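Local coordinates for DNA replication and repair protein RecF (Caldanaerobacter subterraneus subsp. tengcongensis, PDB 5Z67) that acts as a recombination mediator in the RecFOR pathway of DNA repair, and probably binds ATP and single-stranded DNA and serves in replication, at residues L5-V10 with Y71-V76; K84-G89 with I98-N103; N247-S252 with L260-G265. One frame throughout, in Å; residues are numbered along the deposited sequence.

Contact 1 of 3, residues L5-V10 with Y71-V76; sequences LKEIFV and YVRGLV
The carbonyl oxygen of Arg73 accepts two hydrogen bonds: Phe9 N reaches Arg73 O at 2.8 Å, and a water donates to it as well. The bond belongs to an antiparallel ladder between strands 4-11 and 69-78, two neighbours in the antiparallel sheet of this ABC-type ATPase. The ladder contains a beta bulge. Lys6 and Glu7 both face Leu75, Lys6 N donating to Leu75 O while Leu75 N donates to Glu7 O, and the pairing thereby slips by one residue between Leu5 and Glu7.

The two faces of the ribbon differ in chemistry. Glu7, Phe9, Arg73 and Leu75 share one. The guanidinium of Arg73 receives Phe9 CD2 over one of its faces, toward the rim, with NH2 to CD2 at 3.6 Å and the two planes only 15° apart. A bend at chi3 (-45°) brings the guanidinium alongside the phenylalanine ring of the neighbouring strand. Its NH1 stays 4.3 Å from Glu7 OE2, too far for a salt bridge, but a water spans the gap; this water donates to OE2 and accepts a weak bond from NH1. The water on Arg73 O also donates to Glu7 OE2, at 2.6 Å, so two waters grip one carboxylate oxygen. Beyond the guanidinium, Tyr71 meets Phe9 rim to rim, the planes at 63°, and its OH takes a weak bond from Arg73 NE besides the one it shares with Glu87.

The other face is apolar and lies on helix 35-50, where Ile45 and Leu48 touch it. Here Ile8 CD1 meets Val72 CG1 at 3.7 Å, and Leu5 CD1 sits 4.2 Å from Gly74 CA, where no CB crowds it.

Contact 2 of 3, residues K84-G89 with I98-N103; sequences KKIEFG and IKVNGN
Phe88 and Ile98 make the tight part of this beta hairpin, in which strands 81-91 and 95-100 run antiparallel. Their side chains lie side by side and point the same way, with Phe88 CE2 only 3.5 Å from Ile98 CD1 and CD2 close to CG1. With CG anti to the backbone N (chi1 -167°), the ring is carried along the isoleucine and into the company of Leu47, Met59 and Phe70. An alanine here is likely to leave Ile98 CG1 and CD1 without their aromatic partner and to open a gap beneath the hairpin. Farther along, Lys84 lays its methylene chain across Val100, CD to CG1 at 3.7 Å, and delivers NZ to His114.

The opposite face is looser and wetter. Glu87 pairs with Lys99 and crosses it at a slant, yet Glu87 OE1 is 5.7 Å from Lys99 NZ, and the carboxylate touches only the lysine's aliphatic part across the hairpin. A water instead donates to Glu87 OE1 at 2.6 Å and accepts from Gly102 N, tying the strand to a type I' turn that runs from Val100 to Asn103. Glu87 OE2 is taken by Tyr71.

At the turn, Asn101 extends the ladder past its last beta bridge: its own N donates to Lys85 O, and Lys85 N returns a bond to Asn101 OD1 at 2.8 Å, tilted 23° from the amide's carbonyl plane. The backbone ladder serves both faces alike; what differs is the side-chain chemistry, hydrocarbon contact on the Phe88 face, and on the Glu87 face water rather than a salt bridge.

Contact 3 of 3, residues N247-S252 with L260-G265; sequences NRLTKS and LSTQVG
Val264 pushes its side chain against the last turn of helix 238-251, the central event of a small helix-to-loop contact in which no direct hydrogen bond crosses. Its CB is directed at the helix and forks there into two methyls with different surroundings. CG2 lies on the apolar side, 3.9 Å from Leu249 CG and equally near Arg248 CB. CG1 takes the polar side: it comes to 3.3 Å from Ser252 OG and rests 3.8 Å from Arg248 O. The fork is set by an unusual rotation, CG1 almost eclipsing the backbone N (chi1 -5°), which places this methyl on the side where the helix chain ends.

Around that methyl the polar groups find partners of their own. Ser252 OG is 2.6 Å from a water with which it shares a hydrogen bond, and the same water accepts one from Val264 N, so the serine hydroxyl and the backbone N-H of the loop are linked through one water. The hydroxyl also lies 3.0 Å from Arg248 O, one turn back in the helix.

Leu249 widens the apolar side. Its CD2 crosses toward the loop, meeting Thr262 CG2 at 3.8 Å and passing close to Val264 O. Thr262 presents only that methyl to the helix; its OG1 turns to hydrogen bonds with Asn165 and Arg164.

Ser252 marks the break between helices 238-251 and 253-259, and the loop 260-265 runs back from the second of these toward strand 270-275. Leu249 also reaches Asp185 and Leu188 of helix 178-218, while Thr262 packs on Leu161 and Leu168 of helix 148-173, so the contact lies between helix 238-251 and the loop, with one long helix touching each side.

How the contacts relate
Contacts 1 and 2 are successive steps across one antiparallel sheet, their centres 10 Å apart. Strands 69-78 and 81-91 adjoin between them: Val72 O and Phe88 N lie 2.8 Å apart, a probable hydrogen bond, and Arg73 CG packs on Lys85 CG. Contact 1 lies nearer the predicted ATP site, the side chain of Val10 being about 10 Å from Gly37 of the P-loop, whereas contact 2 is away from it. Contact 3 is separate, its centre 46 Å from that of contact 1 and 42 Å from that of contact 2. It belongs to the helical part of RecF, on the opposite side of the chain's centre from contact 1.

Contact 1 of 3, residues L5-V10 with Y71-V76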
loop_
_atom_site.group_PDB
_atom_site.type_symbol
_atom_site.label_atom_id
_atom_site.label_comp_id
_atom_site.label_asym_id
_atom_site.label_seq_id
_atom_site.Cartn_x
_atom_site.Cartn_y
_atom_site.Cartn_z
ATOM N N LEU A 5 -11.180 -14.142 4.936
ATOM C CA LEU A 5 -12.391 -13.354 4.910
ATOM C C LEU A 5 -13.569 -14.321 4.730
ATOM O O LEU A 5 -13.772 -14.869 3.636
ATOM C CB LEU A 5 -12.334 -12.319 3.784
ATOM C CG LEU A 5 -13.599 -11.488 3.555
ATOM C CD1 LEU A 5 -13.861 -10.557 4.750
ATOM C CD2 LEU A 5 -13.505 -10.707 2.240
ATOM N N LYS A 6 -14.313 -14.564 5.805
ATOM C CA LYS A 6 -15.407 -15.529 5.759
ATOM C C LYS A 6 -16.610 -14.922 5.058
ATOM O O LYS A 6 -17.409 -15.627 4.445
ATOM C CB LYS A 6 -15.819 -15.995 7.165
ATOM C CG LYS A 6 -14.660 -16.233 8.120
ATOM C CD LYS A 6 -14.986 -17.222 9.234
ATOM C CE LYS A 6 -16.157 -16.809 10.109
ATOM N NZ LYS A 6 -16.471 -17.835 11.183
ATOM N N GLU A 7 -16.729 -13.605 5.130
ATOM C CA GLU A 7 -17.960 -12.955 4.720
ATOM C C GLU A 7 -17.766 -11.465 4.581
ATOM O O GLU A 7 -17.067 -10.862 5.384
ATOM C CB GLU A 7 -19.067 -13.223 5.756
ATOM C CG GLU A 7 -20.401 -12.585 5.422
ATOM C CD GLU A 7 -21.324 -12.498 6.624
ATOM O OE1 GLU A 7 -21.822 -13.556 7.066
ATOM O OE2 GLU A 7 -21.556 -11.375 7.127
ATOM N N ILE A 8 -18.387 -10.862 3.574
ATOM C CA ILE A 8 -18.440 -9.415 3.518
ATOM C C ILE A 8 -19.872 -8.964 3.212
ATOM O O ILE A 8 -20.591 -9.604 2.448
ATOM C CB ILE A 8 -17.441 -8.845 2.480
ATOM C CG1 ILE A 8 -17.254 -7.345 2.694
ATOM C CG2 ILE A 8 -17.886 -9.139 1.041
ATOM C CD1 ILE A 8 -16.069 -6.730 1.928
ATOM N N PHE A 9 -20.283 -7.876 3.848
ATOM C CA PHE A 9 -21.573 -7.226 3.607
ATOM C C PHE A 9 -21.291 -5.856 3.035
ATOM O O PHE A 9 -20.485 -5.110 3.604
ATOM C CB PHE A 9 -22.381 -7.124 4.914
ATOM C CG PHE A 9 -23.631 -6.260 4.811
ATOM C CD1 PHE A 9 -24.649 -6.585 3.931
ATOM C CD2 PHE A 9 -23.790 -5.149 5.622
ATOM C CE1 PHE A 9 -25.800 -5.811 3.847
ATOM C CE2 PHE A 9 -24.943 -4.364 5.547
ATOM C CZ PHE A 9 -25.948 -4.703 4.660
ATOM N N VAL A 10 -21.905 -5.546 1.886
ATOM C CA VAL A 10 -21.742 -4.236 1.250
ATOM C C VAL A 10 -23.083 -3.556 1.068
ATOM O O VAL A 10 -24.037 -4.175 0.632
ATOM C CB VAL A 10 -21.045 -4.314 -0.142
ATOM C CG1 VAL A 10 -19.545 -4.562 0.024
ATOM C CG2 VAL A 10 -21.688 -5.356 -1.040
ATOM N N TYR A 71 -21.495 1.540 3.561
ATOM C CA TYR A 71 -21.191 0.746 4.736
ATOM C C TYR A 71 -20.677 -0.620 4.311
ATOM O O TYR A 71 -21.272 -1.273 3.456
ATOM C CB TYR A 71 -22.437 0.611 5.627
ATOM C CG TYR A 71 -22.255 -0.320 6.818
ATOM C CD1 TYR A 71 -21.653 0.111 8.005
ATOM C CD2 TYR A 71 -22.701 -1.622 6.753
ATOM C CE1 TYR A 71 -21.512 -0.763 9.091
ATOM C CE2 TYR A 71 -22.571 -2.483 7.809
ATOM C CZ TYR A 71 -21.986 -2.063 8.976
ATOM O OH TYR A 71 -21.880 -2.987 9.999
ATOM N N VAL A 72 -19.549 -1.025 4.884
ATOM C CA VAL A 72 -18.959 -2.320 4.599
ATOM C C VAL A 72 -18.637 -3.033 5.889
ATOM O O VAL A 72 -18.036 -2.425 6.763
ATOM C CB VAL A 72 -17.662 -2.198 3.791
ATOM C CG1 VAL A 72 -17.059 -3.602 3.557
ATOM C CG2 VAL A 72 -17.936 -1.484 2.491
ATOM N N ARG A 73 -19.016 -4.303 6.014
ATOM C CA ARG A 73 -18.702 -5.093 7.217
ATOM C C ARG A 73 -18.056 -6.403 6.780
ATOM O O ARG A 73 -18.631 -7.135 5.980
ATOM C CB ARG A 73 -19.978 -5.380 8.052
ATOM C CG ARG A 73 -19.786 -6.288 9.290
ATOM C CD ARG A 73 -21.069 -7.103 9.646
ATOM N NE ARG A 73 -22.289 -6.301 9.602
ATOM C CZ ARG A 73 -23.435 -6.667 9.027
ATOM N NH1 ARG A 73 -23.558 -7.842 8.429
ATOM N NH2 ARG A 73 -24.475 -5.847 9.050
ATOM N N GLY A 74 -16.857 -6.692 7.272
ATOM C CA GLY A 74 -16.252 -7.980 7.001
ATOM C C GLY A 74 -16.192 -8.823 8.257
ATOM O O GLY A 74 -16.098 -8.292 9.376
ATOM N N LEU A 75 -16.250 -10.140 8.085
ATOM C CA LEU A 75 -15.970 -11.062 9.191
ATOM C C LEU A 75 -14.683 -11.807 8.892
ATOM O O LEU A 75 -14.577 -12.452 7.840
ATOM C CB LEU A 75 -17.127 -12.052 9.399
ATOM C CG LEU A 75 -18.474 -11.385 9.718
ATOM C CD1 LEU A 75 -19.528 -12.476 10.091
ATOM C CD2 LEU A 75 -18.329 -10.348 10.827
ATOM N N VAL A 76 -13.688 -11.723 9.774
ATOM C CA VAL A 76 -12.428 -12.330 9.405
ATOM C C VAL A 76 -11.845 -13.268 10.470
ATOM O O VAL A 76 -11.930 -13.036 11.669
ATOM C CB VAL A 76 -11.373 -11.254 9.009
ATOM C CG1 VAL A 76 -12.035 -10.081 8.247
ATOM C CG2 VAL A 76 -10.583 -10.773 10.195
HETATM O O HOH W 1 -20.320 -9.143 7.420
HETATM O O HOH W 2 -23.025 -10.294 9.142
#

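Contact 2 of 3, residues K84-G89 with I98-N103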
loop_
_atom_site.group_PDB
_atom_site.type_symbol
_atom_site.label_atom_id
_atom_site.label_comp_id
_atom_site.label_asym_id
_atom_site.label_seq_id
_atom_site.Cartn_x
_atom_site.Cartn_y
_atom_site.Cartn_z
ATOM N N LYS A 84 -13.465 -12.020 13.860
ATOM C CA LYS A 84 -13.382 -10.601 14.162
ATOM C C LYS A 84 -14.285 -9.832 13.207
ATOM O O LYS A 84 -14.301 -10.088 11.998
ATOM C CB LYS A 84 -11.932 -10.122 14.034
ATOM C CG LYS A 84 -11.750 -8.589 13.985
ATOM C CD LYS A 84 -10.262 -8.198 13.921
ATOM C CE LYS A 84 -9.575 -8.363 15.295
ATOM N NZ LYS A 84 -8.075 -8.239 15.239
ATOM N N LYS A 85 -15.060 -8.907 13.743
ATOM C CA LYS A 85 -15.899 -8.077 12.892
ATOM C C LYS A 85 -15.227 -6.729 12.643
ATOM O O LYS A 85 -14.867 -6.039 13.592
ATOM C CB LYS A 85 -17.267 -7.873 13.546
ATOM C CG LYS A 85 -18.212 -7.058 12.698
ATOM C CD LYS A 85 -19.434 -6.613 13.521
ATOM C CE LYS A 85 -20.201 -7.785 14.096
ATOM N NZ LYS A 85 -21.076 -7.394 15.256
ATOM N N ILE A 86 -15.055 -6.368 11.383
ATOM C CA ILE A 86 -14.560 -5.047 11.004
ATOM C C ILE A 86 -15.618 -4.283 10.206
ATOM O O ILE A 86 -16.115 -4.778 9.194
ATOM C CB ILE A 86 -13.287 -5.161 10.157
ATOM C CG1 ILE A 86 -12.254 -6.016 10.908
ATOM C CG2 ILE A 86 -12.741 -3.780 9.764
ATOM C CD1 ILE A 86 -11.005 -6.370 10.032
ATOM N N GLU A 87 -15.958 -3.088 10.677
ATOM C CA GLU A 87 -16.977 -2.256 10.052
ATOM C C GLU A 87 -16.395 -0.938 9.587
ATOM O O GLU A 87 -15.677 -0.292 10.333
ATOM C CB GLU A 87 -18.111 -1.976 11.036
ATOM C CG GLU A 87 -18.544 -3.200 11.778
ATOM C CD GLU A 87 -19.656 -2.912 12.752
ATOM O OE1 GLU A 87 -19.427 -3.061 13.970
ATOM O OE2 GLU A 87 -20.759 -2.537 12.293
ATOM N N PHE A 88 -16.727 -0.533 8.372
ATOM C CA PHE A 88 -16.323 0.760 7.864
ATOM C C PHE A 88 -17.559 1.460 7.283
ATOM O O PHE A 88 -18.170 0.992 6.316
ATOM C CB PHE A 88 -15.233 0.575 6.810
ATOM C CG PHE A 88 -14.524 1.836 6.429
ATOM C CD1 PHE A 88 -15.183 2.841 5.737
ATOM C CD2 PHE A 88 -13.182 2.001 6.733
ATOM C CE1 PHE A 88 -14.533 4.009 5.363
ATOM C CE2 PHE A 88 -12.521 3.177 6.374
ATOM C CZ PHE A 88 -13.197 4.179 5.673
ATOM N N GLY A 89 -17.947 2.560 7.901
ATOM C CA GLY A 89 -19.083 3.326 7.433
ATOM C C GLY A 89 -18.648 4.735 7.114
ATOM O O GLY A 89 -17.792 5.284 7.798
ATOM N N ILE A 98 -15.234 3.640 11.956
ATOM C CA ILE A 98 -14.604 2.328 11.862
ATOM C C ILE A 98 -14.632 1.625 13.211
ATOM O O ILE A 98 -14.217 2.204 14.232
ATOM C CB ILE A 98 -13.139 2.419 11.397
ATOM C CG1 ILE A 98 -13.050 3.192 10.077
ATOM C CG2 ILE A 98 -12.548 1.027 11.276
ATOM C CD1 ILE A 98 -11.657 3.736 9.767
ATOM N N LYS A 99 -15.111 0.381 13.197
ATOM C CA LYS A 99 -15.218 -0.439 14.401
ATOM C C LYS A 99 -14.601 -1.827 14.224
ATOM O O LYS A 99 -14.806 -2.485 13.205
ATOM C CB LYS A 99 -16.678 -0.617 14.816
ATOM C CG LYS A 99 -17.393 0.636 15.282
ATOM C CD LYS A 99 -18.892 0.379 15.299
ATOM C CE LYS A 99 -19.669 1.570 15.830
ATOM N NZ LYS A 99 -19.730 1.526 17.315
ATOM N N VAL A 100 -13.854 -2.260 15.234
ATOM C CA VAL A 100 -13.373 -3.623 15.300
ATOM C C VAL A 100 -13.962 -4.290 16.521
ATOM O O VAL A 100 -13.805 -3.797 17.649
ATOM C CB VAL A 100 -11.851 -3.707 15.365
ATOM C CG1 VAL A 100 -11.442 -5.158 15.656
ATOM C CG2 VAL A 100 -11.225 -3.190 14.054
ATOM N N ASN A 101 -14.651 -5.399 16.293
ATOM C CA ASN A 101 -15.425 -6.060 17.350
ATOM C C ASN A 101 -16.237 -5.095 18.184
ATOM O O ASN A 101 -16.340 -5.247 19.418
ATOM C CB ASN A 101 -14.506 -6.903 18.242
ATOM C CG ASN A 101 -14.027 -8.141 17.510
ATOM O OD1 ASN A 101 -14.639 -8.511 16.508
ATOM N ND2 ASN A 101 -12.939 -8.741 17.947
ATOM N N GLY A 102 -16.833 -4.119 17.496
ATOM C CA GLY A 102 -17.726 -3.170 18.147
ATOM C C GLY A 102 -17.078 -1.937 18.759
ATOM O O GLY A 102 -17.768 -0.983 19.092
ATOM N N ASN A 103 -15.759 -1.942 18.921
ATOM C CA ASN A 103 -15.071 -0.750 19.402
ATOM C C ASN A 103 -14.683 0.231 18.288
ATOM O O ASN A 103 -13.916 -0.117 17.384
ATOM C CB ASN A 103 -13.826 -1.122 20.199
ATOM C CG ASN A 103 -13.394 0.004 21.116
ATOM O OD1 ASN A 103 -14.232 0.751 21.639
ATOM N ND2 ASN A 103 -12.093 0.151 21.303
HETATM O O HOH W 3 -17.081 -3.874 14.613
#

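Contact 3 of 3, residues N247-S252 with L260-G265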
loop_
_atom_site.group_PDB
_atom_site.type_symbol
_atom_site.label_atom_id
_atom_site.label_comp_id
_atom_site.label_asym_id
_atom_site.label_seq_id
_atom_site.Cartn_x
_atom_site.Cartn_y
_atom_site.Cartn_z
ATOM N N ASN A 247 21.946 19.628 9.816
ATOM C CA ASN A 247 22.911 20.483 9.131
ATOM C C ASN A 247 22.475 20.803 7.700
ATOM O O ASN A 247 22.610 21.943 7.239
ATOM C CB ASN A 247 24.303 19.841 9.125
ATOM C CG ASN A 247 24.968 19.886 10.484
ATOM O OD1 ASN A 247 24.523 20.603 11.384
ATOM N ND2 ASN A 247 26.047 19.126 10.639
ATOM N N ARG A 248 21.933 19.806 7.007
ATOM C CA ARG A 248 21.448 20.029 5.645
ATOM C C ARG A 248 20.278 21.017 5.612
ATOM O O ARG A 248 20.225 21.892 4.756
ATOM C CB ARG A 248 21.044 18.707 4.989
ATOM C CG ARG A 248 22.155 18.081 4.165
ATOM C CD ARG A 248 22.324 16.597 4.469
ATOM N NE ARG A 248 23.591 16.080 3.951
ATOM C CZ ARG A 248 23.722 15.471 2.775
ATOM N NH1 ARG A 248 22.655 15.295 2.002
ATOM N NH2 ARG A 248 24.912 15.033 2.378
ATOM N N LEU A 249 19.338 20.859 6.530
ATOM C CA LEU A 249 18.213 21.798 6.639
ATOM C C LEU A 249 18.717 23.225 6.866
ATOM O O LEU A 249 18.244 24.157 6.226
ATOM C CB LEU A 249 17.253 21.392 7.766
ATOM C CG LEU A 249 16.322 20.226 7.415
ATOM C CD1 LEU A 249 15.781 19.560 8.653
ATOM C CD2 LEU A 249 15.181 20.627 6.447
ATOM N N THR A 250 19.719 23.385 7.728
ATOM C CA THR A 250 20.307 24.709 7.940
ATOM C C THR A 250 20.945 25.273 6.658
ATOM O O THR A 250 20.750 26.435 6.315
ATOM C CB THR A 250 21.355 24.675 9.061
ATOM O OG1 THR A 250 20.697 24.373 10.293
ATOM C CG2 THR A 250 22.045 26.029 9.196
ATOM N N LYS A 251 21.679 24.439 5.935
ATOM C CA LYS A 251 22.423 24.908 4.767
ATOM C C LYS A 251 21.511 25.246 3.580
ATOM O O LYS A 251 21.890 25.993 2.695
ATOM C CB LYS A 251 23.455 23.863 4.351
ATOM C CG LYS A 251 24.577 23.656 5.365
ATOM C CD LYS A 251 25.392 24.920 5.565
ATOM N N SER A 252 20.298 24.720 3.575
ATOM C CA SER A 252 19.416 24.962 2.444
ATOM C C SER A 252 18.315 25.989 2.716
ATOM O O SER A 252 17.335 26.045 1.974
ATOM C CB SER A 252 18.779 23.655 2.000
ATOM O OG SER A 252 18.042 23.109 3.064
ATOM N N LEU A 260 9.742 28.460 -1.218
ATOM C CA LEU A 260 8.742 28.233 -0.180
ATOM C C LEU A 260 8.411 26.741 -0.032
ATOM O O LEU A 260 7.254 26.369 0.088
ATOM C CB LEU A 260 7.466 29.042 -0.477
ATOM C CG LEU A 260 7.748 30.553 -0.564
ATOM C CD1 LEU A 260 6.551 31.322 -1.113
ATOM C CD2 LEU A 260 8.170 31.093 0.824
ATOM N N SER A 261 9.438 25.900 -0.041
ATOM C CA SER A 261 9.289 24.482 0.275
ATOM C C SER A 261 10.597 23.935 0.844
ATOM O O SER A 261 11.581 24.652 0.971
ATOM C CB SER A 261 8.874 23.670 -0.949
ATOM O OG SER A 261 9.785 23.853 -2.017
ATOM N N THR A 262 10.587 22.664 1.202
ATOM C CA THR A 262 11.663 22.085 1.993
ATOM C C THR A 262 12.434 21.080 1.158
ATOM O O THR A 262 11.949 20.005 0.819
ATOM C CB THR A 262 11.098 21.451 3.261
ATOM O OG1 THR A 262 10.509 22.496 4.037
ATOM C CG2 THR A 262 12.192 20.759 4.092
ATOM N N GLN A 263 13.654 21.439 0.815
ATOM C CA GLN A 263 14.383 20.642 -0.146
ATOM C C GLN A 263 14.963 19.359 0.460
ATOM O O GLN A 263 15.133 18.386 -0.239
ATOM C CB GLN A 263 15.483 21.500 -0.806
ATOM C CG GLN A 263 15.405 21.544 -2.351
ATOM C CD GLN A 263 14.147 22.246 -2.897
ATOM O OE1 GLN A 263 13.313 22.753 -2.139
ATOM N NE2 GLN A 263 14.020 22.281 -4.228
ATOM N N VAL A 264 15.245 19.325 1.754
ATOM C CA VAL A 264 15.866 18.101 2.267
ATOM C C VAL A 264 14.964 17.328 3.215
ATOM O O VAL A 264 14.174 17.927 3.973
ATOM C CB VAL A 264 17.240 18.371 2.976
ATOM C CG1 VAL A 264 17.644 19.805 2.855
ATOM C CG2 VAL A 264 17.231 17.910 4.415
ATOM N N GLY A 265 15.079 15.996 3.134
ATOM C CA GLY A 265 14.320 15.076 3.961
ATOM C C GLY A 265 13.713 13.936 3.149
ATOM O O GLY A 265 13.705 13.977 1.925
HETATM O O HOH W 4 15.645 22.164 2.887
#